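Local coordinates for N-acetylmuramoyl-L-alanine amidase domain-containing protein SAOUHSC_02979 (Staphylococcus aureus, PDB 5T1Q), which probably hydrolyses amide bonds of cell-wall peptidoglycan, the chain here being the part that carries a glucosaminidase-family domain followed by a CHAP domain, at residues 95-100 with 239-244; 190-195 with 335-340; 209-214 with 220-225; 276-281 with 354-359. All blocks are in the same frame, centred on the assembly; numbering follows the deposited sequence.

The four contacts run across a two-domain chain. Contacts 1 and 2 each join the glucosaminidase-like part (residues 95-100 and 190-195) to the CHAP part (239-244 and 335-340); their centres are about 18 Å apart, and they touch where Phe239 packs on Ile340. Their segments alternate along the chain, and the two parts meet at neighbouring points of one junction. Contact 3, local in sequence, is nested inside the loops closed by both, beside helix 58-78. Contact 4 lies wholly in the CHAP domain, about 46 Å from contact 3 between centres and on the opposite side of the chain's centre; it shares the eight-stranded mixed sheet with contact 2.

Contact 1 of 4, residues 95-100 with 239-244; sequences SGRSAL and FREVSD
Two irregular loops face each other here at a distance, the closest pair of CA atoms, those of Arg97 and Asp244, being 9.0 Å apart, so that Arg97 and Glu241 have to span the gap with their side chains. The two come from opposite directions and meet with their flat ends stacked, the guanidinium and carboxylate planes only 16° apart. Glu241 OE1 sits over one face of the guanidinium, out toward the rim, and its nearest atom is Arg97 NH2 at 3.4 Å. The carboxylate carbon CD of Glu241 lies 3.6 Å from Arg97 NH1, while Glu241 OE2 is 3.7 Å from Arg97 CZ, so the stack is an offset one. Glu241 reaches straight out of its loop because its CG lies opposite the backbone N (chi1 -172°) and the chain is extended beyond it; Arg97 instead bends at chi3. No N-H of the arginine points at the carboxylate across this interface, which makes the pair a salt bridge of charges alone. Arg97 has a stronger partner outside the two loops: NH2 also forms a salt bridge with Asp94, just after helix 82-93. Glu241 OE1 has a weak hydrogen bond from His250, and the same side chain rests on Trp255 of helix 253-262. The contact thus joins the glucosaminidase-like part to the CHAP part through a face-on ion pair at the surface. Because its attraction depends on charge and stacking, with no directed hydrogen bond, it should tolerate small shifts between the two domains, and solvent probably weakens it.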
loop_
_atom_site.group_PDB
_atom_site.type_symbol
_atom_site.label_atom_id
_atom_site.label_comp_id
_atom_site.label_asym_id
_atom_site.label_seq_id
_atom_site.Cartn_x
_atom_site.Cartn_y
_atom_site.Cartn_z
ATOM N N SER A 95 -7.312 -0.366 -4.569
ATOM C CA SER A 95 -8.726 -0.089 -4.814
ATOM C C SER A 95 -8.982 0.506 -6.197
ATOM O O SER A 95 -9.776 1.423 -6.347
ATOM C CB SER A 95 -9.262 0.819 -3.718
ATOM O OG SER A 95 -8.984 0.246 -2.440
ATOM N N GLY A 96 -8.279 -0.028 -7.189
ATOM C CA GLY A 96 -8.440 0.376 -8.583
ATOM C C GLY A 96 -7.664 1.591 -9.048
ATOM O O GLY A 96 -7.696 1.909 -10.230
ATOM N N ARG A 97 -6.929 2.239 -8.142
ATOM C CA ARG A 97 -6.203 3.481 -8.468
ATOM C C ARG A 97 -4.840 3.314 -9.145
ATOM O O ARG A 97 -4.367 4.236 -9.783
ATOM C CB ARG A 97 -6.080 4.346 -7.207
ATOM C CG ARG A 97 -7.452 4.795 -6.717
ATOM C CD ARG A 97 -7.457 5.550 -5.394
ATOM N NE ARG A 97 -6.997 4.731 -4.278
ATOM C CZ ARG A 97 -7.145 5.037 -2.989
ATOM N NH1 ARG A 97 -7.814 6.125 -2.612
ATOM N NH2 ARG A 97 -6.659 4.217 -2.053
ATOM N N SER A 98 -4.216 2.150 -9.021
ATOM C CA SER A 98 -2.900 1.927 -9.636
ATOM C C SER A 98 -2.923 2.046 -11.169
ATOM O O SER A 98 -3.893 1.659 -11.810
ATOM C CB SER A 98 -2.383 0.547 -9.271
ATOM O OG SER A 98 -1.101 0.298 -9.833
ATOM N N ALA A 99 -1.837 2.553 -11.739
ATOM C CA ALA A 99 -1.718 2.677 -13.191
ATOM C C ALA A 99 -1.744 1.294 -13.857
ATOM O O ALA A 99 -2.114 1.167 -15.019
ATOM C CB ALA A 99 -0.449 3.426 -13.563
ATOM N N LEU A 100 -1.349 0.271 -13.096
ATOM C CA LEU A 100 -1.362 -1.118 -13.551
ATOM C C LEU A 100 -2.793 -1.666 -13.630
ATOM O O LEU A 100 -3.066 -2.579 -14.407
ATOM C CB LEU A 100 -0.543 -1.987 -12.585
ATOM C CG LEU A 100 -0.474 -3.495 -12.831
ATOM C CD1 LEU A 100 0.065 -3.813 -14.217
ATOM C CD2 LEU A 100 0.388 -4.155 -11.764
ATOM N N PHE A 239 -5.581 9.053 9.033
ATOM C CA PHE A 239 -5.052 9.290 7.715
ATOM C C PHE A 239 -6.096 8.976 6.658
ATOM O O PHE A 239 -6.858 8.037 6.808
ATOM C CB PHE A 239 -3.796 8.462 7.429
ATOM C CG PHE A 239 -3.239 8.687 6.042
ATOM C CD1 PHE A 239 -2.603 9.878 5.728
ATOM C CD2 PHE A 239 -3.382 7.729 5.050
ATOM C CE1 PHE A 239 -2.106 10.113 4.454
ATOM C CE2 PHE A 239 -2.888 7.950 3.775
ATOM C CZ PHE A 239 -2.242 9.147 3.478
ATOM N N ARG A 240 -6.115 9.790 5.607
ATOM C CA ARG A 240 -6.994 9.590 4.443
ATOM C C ARG A 240 -6.287 10.166 3.228
ATOM O O ARG A 240 -5.627 11.196 3.323
ATOM C CB ARG A 240 -8.384 10.244 4.611
ATOM C CG ARG A 240 -9.225 9.650 5.735
ATOM C CD ARG A 240 -10.705 10.052 5.701
ATOM N NE ARG A 240 -11.536 9.262 4.763
ATOM C CZ ARG A 240 -11.907 9.622 3.521
ATOM N NH1 ARG A 240 -12.678 8.802 2.802
ATOM N NH2 ARG A 240 -11.536 10.786 2.984
ATOM N N GLU A 241 -6.403 9.472 2.103
ATOM C CA GLU A 241 -5.806 9.904 0.842
ATOM C C GLU A 241 -6.734 10.988 0.310
ATOM O O GLU A 241 -7.919 10.750 0.079
ATOM C CB GLU A 241 -5.689 8.706 -0.109
ATOM C CG GLU A 241 -4.914 8.938 -1.404
ATOM C CD GLU A 241 -4.576 7.631 -2.139
ATOM O OE1 GLU A 241 -4.288 6.600 -1.471
ATOM O OE2 GLU A 241 -4.558 7.639 -3.392
ATOM N N VAL A 242 -6.193 12.191 0.153
ATOM C CA VAL A 242 -6.987 13.348 -0.239
ATOM C C VAL A 242 -7.034 13.545 -1.751
ATOM O O VAL A 242 -8.080 13.372 -2.388
ATOM C CB VAL A 242 -6.417 14.642 0.418
ATOM C CG1 VAL A 242 -7.292 15.855 0.093
ATOM C CG2 VAL A 242 -6.276 14.460 1.924
ATOM N N SER A 243 -5.882 13.892 -2.312
ATOM C CA SER A 243 -5.782 14.220 -3.723
ATOM C C SER A 243 -5.878 13.027 -4.666
ATOM O O SER A 243 -5.753 11.865 -4.264
ATOM C CB SER A 243 -4.463 14.966 -3.982
ATOM O OG SER A 243 -3.344 14.161 -3.645
ATOM N N ASP A 244 -6.122 13.360 -5.928
ATOM C CA ASP A 244 -6.171 12.399 -7.013
ATOM C C ASP A 244 -4.783 12.398 -7.662
ATOM O O ASP A 244 -4.282 11.343 -8.061
ATOM C CB ASP A 244 -7.232 12.805 -8.032
ATOM C CG ASP A 244 -8.603 13.024 -7.398
ATOM O OD1 ASP A 244 -8.875 12.446 -6.319
ATOM O OD2 ASP A 244 -9.408 13.779 -7.984
#

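Contact 2 of 4, residues 190-195 with 335-340; sequences ATDPNY and KGLGII
Van der Waals contact between Leu337 and Asp192 makes the closest direct touch: Leu337 CD2 lies 4.0 Å from Asp192 CB and equally near its OD2, the two side chains crossing at a slant. Both have CG anti to the backbone N (chi1 -178° for Leu337, -175° for Asp192), which sends each group out across the gap. A looser touch lies alongside, where Asn194 OD1 comes 4.3 Å from Ile339 CD1; Phe52 of the edge strand 52-54 is met by both of these residues.

Hydrogen bonding within the loop shapes the aspartate. Its OD1 accepts from Asn194 N at 3.0 Å, an Asx turn in which the donor stands above the carboxylate plane by 45°. The backbone follows with a type I turn from Asp192 to Tyr195, leading into helix 195-205. On the other side a type II turn, Gly336 to Ile339, presents Leu337 at its second position.

Water and charge connect the two turns. Water 1 lies 2.7 Å from Asp192 OD1 and 2.8 Å from Leu337 O, placed to bridge the segments. Lys198 of helix 195-205 makes a salt bridge to Asp192 OD2 and a hydrogen bond to Leu337 O, a further polar link between the same two residues. The chemistry implies a domain junction held indirectly: with no direct hydrogen bond between the segments, a lysine joins carboxylate to carbonyl beside a leucine, a water is placed to do the same, and the lysine would be expected to keep Asp192 ionised.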
loop_
_atom_site.group_PDB
_atom_site.type_symbol
_atom_site.label_atom_id
_atom_site.label_comp_id
_atom_site.label_asym_id
_atom_site.label_seq_id
_atom_site.Cartn_x
_atom_site.Cartn_y
_atom_site.Cartn_z
ATOM N N ALA A 190 3.376 -13.141 -2.786
ATOM C CA ALA A 190 4.126 -11.904 -2.556
ATOM C C ALA A 190 5.257 -12.088 -1.560
ATOM O O ALA A 190 5.298 -13.070 -0.807
ATOM C CB ALA A 190 3.183 -10.818 -2.057
ATOM N N THR A 191 6.181 -11.138 -1.567
ATOM C CA THR A 191 7.320 -11.155 -0.650
ATOM C C THR A 191 6.989 -10.417 0.658
ATOM O O THR A 191 7.634 -10.628 1.691
ATOM C CB THR A 191 8.538 -10.498 -1.304
ATOM O OG1 THR A 191 8.193 -9.168 -1.694
ATOM C CG2 THR A 191 8.967 -11.269 -2.534
ATOM N N ASP A 192 5.983 -9.558 0.594
ATOM C CA ASP A 192 5.525 -8.771 1.743
ATOM C C ASP A 192 5.229 -9.718 2.912
ATOM O O ASP A 192 4.307 -10.514 2.834
ATOM C CB ASP A 192 4.266 -7.975 1.326
ATOM C CG ASP A 192 3.757 -7.023 2.406
ATOM O OD1 ASP A 192 4.189 -7.099 3.579
ATOM O OD2 ASP A 192 2.901 -6.179 2.059
ATOM N N PRO A 193 6.004 -9.613 4.010
ATOM C CA PRO A 193 5.821 -10.534 5.135
ATOM C C PRO A 193 4.547 -10.300 5.947
ATOM O O PRO A 193 4.252 -11.092 6.838
ATOM C CB PRO A 193 7.071 -10.289 5.989
ATOM C CG PRO A 193 7.411 -8.866 5.737
ATOM C CD PRO A 193 7.016 -8.578 4.314
ATOM N N ASN A 194 3.816 -9.220 5.656
ATOM C CA ASN A 194 2.549 -8.946 6.333
ATOM C C ASN A 194 1.381 -9.190 5.390
ATOM O O ASN A 194 0.273 -8.758 5.673
ATOM C CB ASN A 194 2.497 -7.491 6.817
ATOM C CG ASN A 194 3.535 -7.179 7.873
ATOM O OD1 ASN A 194 4.215 -6.159 7.793
ATOM N ND2 ASN A 194 3.653 -8.037 8.869
ATOM N N TYR A 195 1.615 -9.914 4.296
ATOM C CA TYR A 195 0.574 -10.107 3.288
ATOM C C TYR A 195 -0.744 -10.667 3.860
ATOM O O TYR A 195 -1.816 -10.074 3.642
ATOM C CB TYR A 195 1.090 -10.987 2.143
ATOM C CG TYR A 195 0.328 -10.808 0.844
ATOM C CD1 TYR A 195 0.473 -9.645 0.092
ATOM C CD2 TYR A 195 -0.482 -11.820 0.335
ATOM C CE1 TYR A 195 -0.202 -9.472 -1.106
ATOM C CE2 TYR A 195 -1.168 -11.655 -0.863
ATOM C CZ TYR A 195 -1.025 -10.487 -1.584
ATOM O OH TYR A 195 -1.704 -10.335 -2.783
ATOM N N LYS A 335 8.549 1.203 9.047
ATOM C CA LYS A 335 8.255 0.049 9.898
ATOM C C LYS A 335 8.055 -1.211 9.047
ATOM O O LYS A 335 8.268 -2.331 9.519
ATOM C CB LYS A 335 7.021 0.331 10.770
ATOM C CG LYS A 335 6.804 -0.643 11.926
ATOM C CD LYS A 335 7.892 -0.505 12.996
ATOM C CE LYS A 335 7.802 -1.581 14.078
ATOM N NZ LYS A 335 6.525 -1.547 14.846
ATOM N N GLY A 336 7.675 -1.023 7.790
ATOM C CA GLY A 336 7.459 -2.137 6.870
ATOM C C GLY A 336 6.882 -1.647 5.550
ATOM O O GLY A 336 6.548 -0.469 5.407
ATOM N N LEU A 337 6.776 -2.548 4.583
ATOM C CA LEU A 337 6.227 -2.213 3.269
ATOM C C LEU A 337 4.747 -1.806 3.354
ATOM O O LEU A 337 3.928 -2.567 3.852
ATOM C CB LEU A 337 6.372 -3.423 2.329
ATOM C CG LEU A 337 5.894 -3.292 0.881
ATOM C CD1 LEU A 337 6.637 -2.192 0.169
ATOM C CD2 LEU A 337 6.091 -4.608 0.137
ATOM N N GLY A 338 4.420 -0.615 2.849
ATOM C CA GLY A 338 3.043 -0.094 2.845
ATOM C C GLY A 338 2.464 0.181 4.235
ATOM O O GLY A 338 1.242 0.199 4.420
ATOM N N ILE A 339 3.343 0.399 5.201
ATOM C CA ILE A 339 2.936 0.647 6.579
ATOM C C ILE A 339 3.177 2.105 6.957
ATOM O O ILE A 339 4.259 2.635 6.742
ATOM C CB ILE A 339 3.749 -0.219 7.557
ATOM C CG1 ILE A 339 3.694 -1.697 7.173
ATOM C CG2 ILE A 339 3.271 -0.007 8.997
ATOM C CD1 ILE A 339 2.319 -2.299 7.189
ATOM N N ILE A 340 2.146 2.737 7.489
ATOM C CA ILE A 340 2.216 4.074 8.033
ATOM C C ILE A 340 2.447 3.868 9.536
ATOM O O ILE A 340 1.721 3.113 10.157
ATOM C CB ILE A 340 0.901 4.823 7.794
ATOM C CG1 ILE A 340 0.721 5.076 6.297
ATOM C CG2 ILE A 340 0.869 6.145 8.561
ATOM C CD1 ILE A 340 -0.687 5.479 5.936
HETATM O O HOH W 1 4.566 -4.971 5.227
#

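Contact 3 of 4, residues 209-214 with 220-225; sequences TQFDDE and DKYERS
Gln210 reaches across to Tyr222 and Ser225, and its side chain can be followed outward. From CB the chain leaves with CG between the backbone N and the carbonyl carbon. CG passes over the centre of the neighbouring Phe211 ring, 3.7 Å above its plane, so the glutamine stem lies across the phenylalanine. CD then arrives in plane at the edge of the Tyr222 ring, 3.7 Å from Tyr222 CD1, with amide and ring planes turned 65° from each other. OE1 stays at that same ring atom, 3.6 Å from Tyr222 CD1. The tip NE2 goes further and donates to Ser225 OG at 3.2 Å; the bond is nearly straight, 166°, and lies in the amide plane. The other partner of NE2 is Gln207 O, so two acceptors fix the amide's rotation.

Ser225 OG passes the bond on, donating to Tyr222 O, which also takes Ser225 N. Beneath the glutamine, Phe211 CZ touches Tyr222 CD1 at 3.8 Å, the ring planes inclined at 46°. Tyr222 OH bonds to Tyr206 O, and Val64 of helix 58-78 packs on its ring, while Phe211 rests on Ala68 of that helix and Ile86 of helix 82-93. This is structural packing in the chain between helices 195-205 and 253-262: a short 3-10 segment and a weakly bonded helical turn, close in sequence, folded back together against helix 58-78.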
loop_
_atom_site.group_PDB
_atom_site.type_symbol
_atom_site.label_atom_id
_atom_site.label_comp_id
_atom_site.label_asym_id
_atom_site.label_seq_id
_atom_site.Cartn_x
_atom_site.Cartn_y
_atom_site.Cartn_z
ATOM N N THR A 209 -16.867 -11.355 3.312
ATOM C CA THR A 209 -17.413 -12.720 3.391
ATOM C C THR A 209 -18.861 -12.769 2.900
ATOM O O THR A 209 -19.350 -13.821 2.495
ATOM C CB THR A 209 -17.384 -13.298 4.817
ATOM O OG1 THR A 209 -18.084 -12.416 5.705
ATOM C CG2 THR A 209 -15.953 -13.480 5.296
ATOM N N GLN A 210 -19.542 -11.629 2.919
ATOM C CA GLN A 210 -20.925 -11.576 2.466
ATOM C C GLN A 210 -21.043 -11.941 0.970
ATOM O O GLN A 210 -22.150 -12.073 0.457
ATOM C CB GLN A 210 -21.547 -10.200 2.744
ATOM C CG GLN A 210 -21.177 -9.105 1.753
ATOM C CD GLN A 210 -21.743 -7.752 2.148
ATOM O OE1 GLN A 210 -22.743 -7.300 1.580
ATOM N NE2 GLN A 210 -21.136 -7.120 3.155
ATOM N N PHE A 211 -19.900 -12.092 0.290
ATOM C CA PHE A 211 -19.867 -12.483 -1.126
ATOM C C PHE A 211 -19.377 -13.929 -1.324
ATOM O O PHE A 211 -19.184 -14.369 -2.461
ATOM C CB PHE A 211 -18.980 -11.516 -1.923
ATOM C CG PHE A 211 -19.367 -10.069 -1.762
ATOM C CD1 PHE A 211 -20.566 -9.593 -2.292
ATOM C CD2 PHE A 211 -18.534 -9.178 -1.089
ATOM C CE1 PHE A 211 -20.926 -8.265 -2.146
ATOM C CE2 PHE A 211 -18.888 -7.845 -0.949
ATOM C CZ PHE A 211 -20.085 -7.390 -1.474
ATOM N N ASP A 212 -19.179 -14.658 -0.224
ATOM C CA ASP A 212 -18.706 -16.039 -0.276
ATOM C C ASP A 212 -19.840 -17.062 -0.355
ATOM O O ASP A 212 -19.612 -18.183 -0.777
ATOM C CB ASP A 212 -17.832 -16.362 0.952
ATOM C CG ASP A 212 -16.480 -15.667 0.922
ATOM O OD1 ASP A 212 -16.054 -15.217 -0.164
ATOM O OD2 ASP A 212 -15.822 -15.597 1.988
ATOM N N ASP A 213 -21.046 -16.669 0.043
ATOM C CA ASP A 213 -22.192 -17.574 0.068
ATOM C C ASP A 213 -22.873 -17.730 -1.290
ATOM O O ASP A 213 -22.601 -16.980 -2.234
ATOM C CB ASP A 213 -23.190 -17.103 1.138
ATOM C CG ASP A 213 -22.607 -17.156 2.547
ATOM O OD1 ASP A 213 -21.650 -17.926 2.780
ATOM O OD2 ASP A 213 -23.121 -16.446 3.431
ATOM N N GLU A 214 -23.782 -18.709 -1.348
ATOM C CA GLU A 214 -24.511 -19.087 -2.564
ATOM C C GLU A 214 -25.250 -17.919 -3.201
ATOM O O GLU A 214 -25.038 -17.612 -4.375
ATOM C CB GLU A 214 -25.502 -20.230 -2.264
ATOM C CG GLU A 214 -24.867 -21.574 -1.894
ATOM C CD GLU A 214 -23.986 -21.538 -0.642
ATOM O OE1 GLU A 214 -24.130 -20.603 0.187
ATOM O OE2 GLU A 214 -23.144 -22.458 -0.490
ATOM N N ASP A 220 -27.027 -2.514 -2.952
ATOM C CA ASP A 220 -27.547 -1.230 -2.453
ATOM C C ASP A 220 -27.483 -1.133 -0.915
ATOM O O ASP A 220 -27.507 -0.024 -0.373
ATOM C CB ASP A 220 -28.967 -0.954 -2.969
ATOM C CG ASP A 220 -29.012 -0.750 -4.485
ATOM O OD1 ASP A 220 -28.015 -1.062 -5.175
ATOM O OD2 ASP A 220 -30.056 -0.288 -4.989
ATOM N N LYS A 221 -27.407 -2.281 -0.229
ATOM C CA LYS A 221 -27.258 -2.312 1.239
ATOM C C LYS A 221 -25.831 -2.706 1.675
ATOM O O LYS A 221 -25.598 -3.039 2.845
ATOM C CB LYS A 221 -28.288 -3.246 1.900
ATOM C CG LYS A 221 -28.151 -4.733 1.582
ATOM C CD LYS A 221 -28.943 -5.609 2.557
ATOM C CE LYS A 221 -30.439 -5.306 2.585
ATOM N NZ LYS A 221 -31.108 -5.556 1.275
ATOM N N TYR A 222 -24.881 -2.653 0.742
ATOM C CA TYR A 222 -23.503 -3.016 1.060
ATOM C C TYR A 222 -22.827 -2.011 1.992
ATOM O O TYR A 222 -22.268 -2.394 3.015
ATOM C CB TYR A 222 -22.663 -3.183 -0.209
ATOM C CG TYR A 222 -21.195 -3.330 0.099
ATOM C CD1 TYR A 222 -20.720 -4.432 0.808
ATOM C CD2 TYR A 222 -20.280 -2.360 -0.298
ATOM C CE1 TYR A 222 -19.374 -4.560 1.113
ATOM C CE2 TYR A 222 -18.938 -2.487 -0.007
ATOM C CZ TYR A 222 -18.490 -3.589 0.697
ATOM O OH TYR A 222 -17.154 -3.697 0.980
ATOM N N GLU A 223 -22.874 -0.731 1.641
ATOM C CA GLU A 223 -22.229 0.287 2.475
ATOM C C GLU A 223 -22.778 0.325 3.901
ATOM O O GLU A 223 -22.071 0.693 4.830
ATOM C CB GLU A 223 -22.272 1.665 1.815
ATOM C CG GLU A 223 -21.454 1.724 0.529
ATOM C CD GLU A 223 -21.180 3.137 0.036
ATOM O OE1 GLU A 223 -21.254 4.093 0.841
ATOM O OE2 GLU A 223 -20.855 3.288 -1.163
ATOM N N ARG A 224 -24.019 -0.112 4.068
ATOM C CA ARG A 224 -24.659 -0.162 5.382
ATOM C C ARG A 224 -23.983 -1.183 6.317
ATOM O O ARG A 224 -24.021 -1.024 7.537
ATOM C CB ARG A 224 -26.137 -0.535 5.216
ATOM C CG ARG A 224 -27.059 -0.044 6.316
ATOM C CD ARG A 224 -28.484 -0.486 6.011
ATOM N NE ARG A 224 -29.487 0.527 6.351
ATOM C CZ ARG A 224 -29.752 1.608 5.606
ATOM N NH1 ARG A 224 -30.701 2.464 5.985
ATOM N NH2 ARG A 224 -29.065 1.857 4.485
ATOM N N SER A 225 -23.365 -2.218 5.737
ATOM C CA SER A 225 -22.721 -3.294 6.515
ATOM C C SER A 225 -21.315 -2.975 7.022
ATOM O O SER A 225 -20.849 -3.607 7.970
ATOM C CB SER A 225 -22.654 -4.572 5.676
ATOM O OG SER A 225 -21.848 -4.374 4.528
#

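Contact 4 of 4, residues 276-281 with 354-359; sequences HNWNNR and SYITGK. With NA (sodium ion), chain E.
Helix 278-284 packs on strand 354-357 of the CHAP-domain sheet, and Asn279 and Ser354 face each other at the nearest point, their CA atoms 6.4 Å apart. The two side chains point at each other from helix and strand, CB of Asn279 lying 3.6 Å from CB of Ser354. A chi1 of 60° tucks the asparagine CG in between the two backbone branches, which turns its amide along the interface: ND2 donates to Ser354 OG at 3.2 Å, with a fairly straight N-H (159°) and the serine oxygen near the amide plane. That bond holds the amide with OD1 facing the other way, onto a sodium ion.

Two residues further along the strand, Ile356 turns the same way as Ser354. Its CD1 comes up against the start of the helix, 3.6 Å from Trp278 O, and near Trp278 CB as well, at the edge of the indole. The tryptophan ring itself is directed into the domain, where it meets Tyr248 and packs on Val300 and Val257, and its NE1 bonds to Gly273 O. The helix end is thus fixed by an apolar contact at one residue and a polar one at the next.

The ion collects oxygen ligands from the residues just before the helix and in its first turn: His276 O, Asn279 OD1 and Asn280 OD1, joined by Glu302 and two waters. Asn279 therefore links strand to metal through its two amide ends. His276 gives its backbone carbonyl, with O 2.2 Å from the sodium ion.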
loop_
_atom_site.group_PDB
_atom_site.type_symbol
_atom_site.label_atom_id
_atom_site.label_comp_id
_atom_site.label_asym_id
_atom_site.label_seq_id
_atom_site.Cartn_x
_atom_site.Cartn_y
_atom_site.Cartn_z
ATOM N N HIS A 276 15.728 14.240 1.349
ATOM C CA HIS A 276 16.769 15.110 1.872
ATOM C C HIS A 276 16.866 16.454 1.162
ATOM O O HIS A 276 17.421 17.399 1.733
ATOM C CB HIS A 276 18.141 14.418 1.858
ATOM C CG HIS A 276 18.688 14.199 0.496
ATOM N ND1 HIS A 276 19.733 14.940 0.000
ATOM C CD2 HIS A 276 18.311 13.360 -0.500
ATOM C CE1 HIS A 276 19.997 14.549 -1.235
ATOM N NE2 HIS A 276 19.137 13.607 -1.570
ATOM N N ASN A 277 16.389 16.530 -0.086
ATOM C CA ASN A 277 16.398 17.782 -0.821
ATOM C C ASN A 277 15.225 18.678 -0.498
ATOM O O ASN A 277 15.168 19.789 -0.994
ATOM C CB ASN A 277 16.385 17.536 -2.332
ATOM C CG ASN A 277 17.743 17.183 -2.880
ATOM O OD1 ASN A 277 18.758 17.725 -2.449
ATOM N ND2 ASN A 277 17.763 16.312 -3.878
ATOM N N TRP A 278 14.291 18.212 0.322
ATOM C CA TRP A 278 13.099 19.015 0.612
ATOM C C TRP A 278 13.380 20.350 1.295
ATOM O O TRP A 278 12.827 21.372 0.894
ATOM C CB TRP A 278 12.091 18.199 1.420
ATOM C CG TRP A 278 11.228 17.297 0.570
ATOM C CD1 TRP A 278 11.613 16.557 -0.499
ATOM C CD2 TRP A 278 9.854 16.979 0.802
ATOM N NE1 TRP A 278 10.533 15.842 -1.000
ATOM C CE2 TRP A 278 9.452 16.073 -0.202
ATOM C CE3 TRP A 278 8.920 17.374 1.767
ATOM C CZ2 TRP A 278 8.158 15.569 -0.281
ATOM C CZ3 TRP A 278 7.620 16.888 1.673
ATOM C CH2 TRP A 278 7.256 15.994 0.661
ATOM N N ASN A 279 14.254 20.344 2.306
ATOM C CA ASN A 279 14.525 21.568 3.055
ATOM C C ASN A 279 15.228 22.655 2.232
ATOM O O ASN A 279 14.803 23.806 2.254
ATOM C CB ASN A 279 15.226 21.288 4.404
ATOM C CG ASN A 279 16.554 20.584 4.256
ATOM O OD1 ASN A 279 16.822 19.919 3.243
ATOM N ND2 ASN A 279 17.390 20.701 5.269
ATOM N N ASN A 280 16.295 22.299 1.519
ATOM C CA ASN A 280 17.023 23.276 0.682
ATOM C C ASN A 280 16.174 23.702 -0.539
ATOM O O ASN A 280 16.141 24.866 -0.887
ATOM C CB ASN A 280 18.400 22.760 0.241
ATOM C CG ASN A 280 18.356 21.333 -0.253
ATOM O OD1 ASN A 280 18.139 20.402 0.542
ATOM N ND2 ASN A 280 18.569 21.135 -1.540
ATOM N N ARG A 281 15.469 22.776 -1.178
ATOM C CA ARG A 281 14.631 23.186 -2.290
ATOM C C ARG A 281 13.453 24.041 -1.822
ATOM O O ARG A 281 13.144 25.041 -2.460
ATOM C CB ARG A 281 14.134 22.000 -3.097
ATOM C CG ARG A 281 15.231 21.311 -3.893
ATOM C CD ARG A 281 14.646 20.380 -4.935
ATOM N NE ARG A 281 15.685 19.600 -5.589
ATOM C CZ ARG A 281 15.470 18.682 -6.522
ATOM N NH1 ARG A 281 14.233 18.419 -6.977
ATOM N NH2 ARG A 281 16.505 18.026 -7.025
ATOM N N SER A 354 15.083 19.964 10.098
ATOM C CA SER A 354 14.485 21.106 9.406
ATOM C C SER A 354 13.000 20.916 9.300
ATOM O O SER A 354 12.536 19.817 8.997
ATOM C CB SER A 354 15.055 21.271 8.008
ATOM O OG SER A 354 16.364 21.706 8.075
ATOM N N TYR A 355 12.260 21.991 9.556
ATOM C CA TYR A 355 10.793 21.988 9.517
ATOM C C TYR A 355 10.297 22.916 8.421
ATOM O O TYR A 355 10.636 24.086 8.413
ATOM C CB TYR A 355 10.254 22.411 10.862
ATOM C CG TYR A 355 10.736 21.478 11.952
ATOM C CD1 TYR A 355 11.984 21.679 12.570
ATOM C CD2 TYR A 355 9.990 20.361 12.321
ATOM C CE1 TYR A 355 12.462 20.792 13.529
ATOM C CE2 TYR A 355 10.455 19.483 13.285
ATOM C CZ TYR A 355 11.697 19.698 13.878
ATOM O OH TYR A 355 12.153 18.844 14.843
ATOM N N ILE A 356 9.508 22.379 7.493
ATOM C CA ILE A 356 8.963 23.160 6.391
ATOM C C ILE A 356 7.498 23.459 6.650
ATOM O O ILE A 356 6.687 22.534 6.796
ATOM C CB ILE A 356 9.060 22.381 5.059
ATOM C CG1 ILE A 356 10.506 21.942 4.775
ATOM C CG2 ILE A 356 8.532 23.226 3.895
ATOM C CD1 ILE A 356 10.629 20.912 3.663
ATOM N N THR A 357 7.141 24.734 6.708
ATOM C CA THR A 357 5.738 25.116 6.839
ATOM C C THR A 357 5.155 25.148 5.441
ATOM O O THR A 357 5.705 25.802 4.576
ATOM C CB THR A 357 5.592 26.494 7.504
ATOM O OG1 THR A 357 6.164 26.434 8.818
ATOM C CG2 THR A 357 4.111 26.930 7.612
ATOM N N GLY A 358 4.062 24.419 5.208
ATOM C CA GLY A 358 3.412 24.408 3.881
ATOM C C GLY A 358 2.622 25.687 3.620
ATOM O O GLY A 358 2.363 26.452 4.536
ATOM N N LYS A 359 2.249 25.910 2.364
ATOM C CA LYS A 359 1.453 27.077 1.975
ATOM C C LYS A 359 -0.007 26.693 1.863
ATOM O O LYS A 359 -0.365 25.557 2.166
ATOM C CB LYS A 359 1.959 27.645 0.658
ATOM C CG LYS A 359 3.312 28.304 0.790
ATOM C CD LYS A 359 3.933 28.569 -0.569
ATOM C CE LYS A 359 5.368 29.043 -0.418
ATOM N NZ LYS A 359 6.120 28.957 -1.698
ATOM O OXT LYS A 359 -0.869 27.491 1.476
HETATM NA NA NA E . 18.867 18.970 2.249
HETATM O O HOH W 2 20.336 17.963 0.828
HETATM O O HOH W 3 20.480 20.652 3.321
#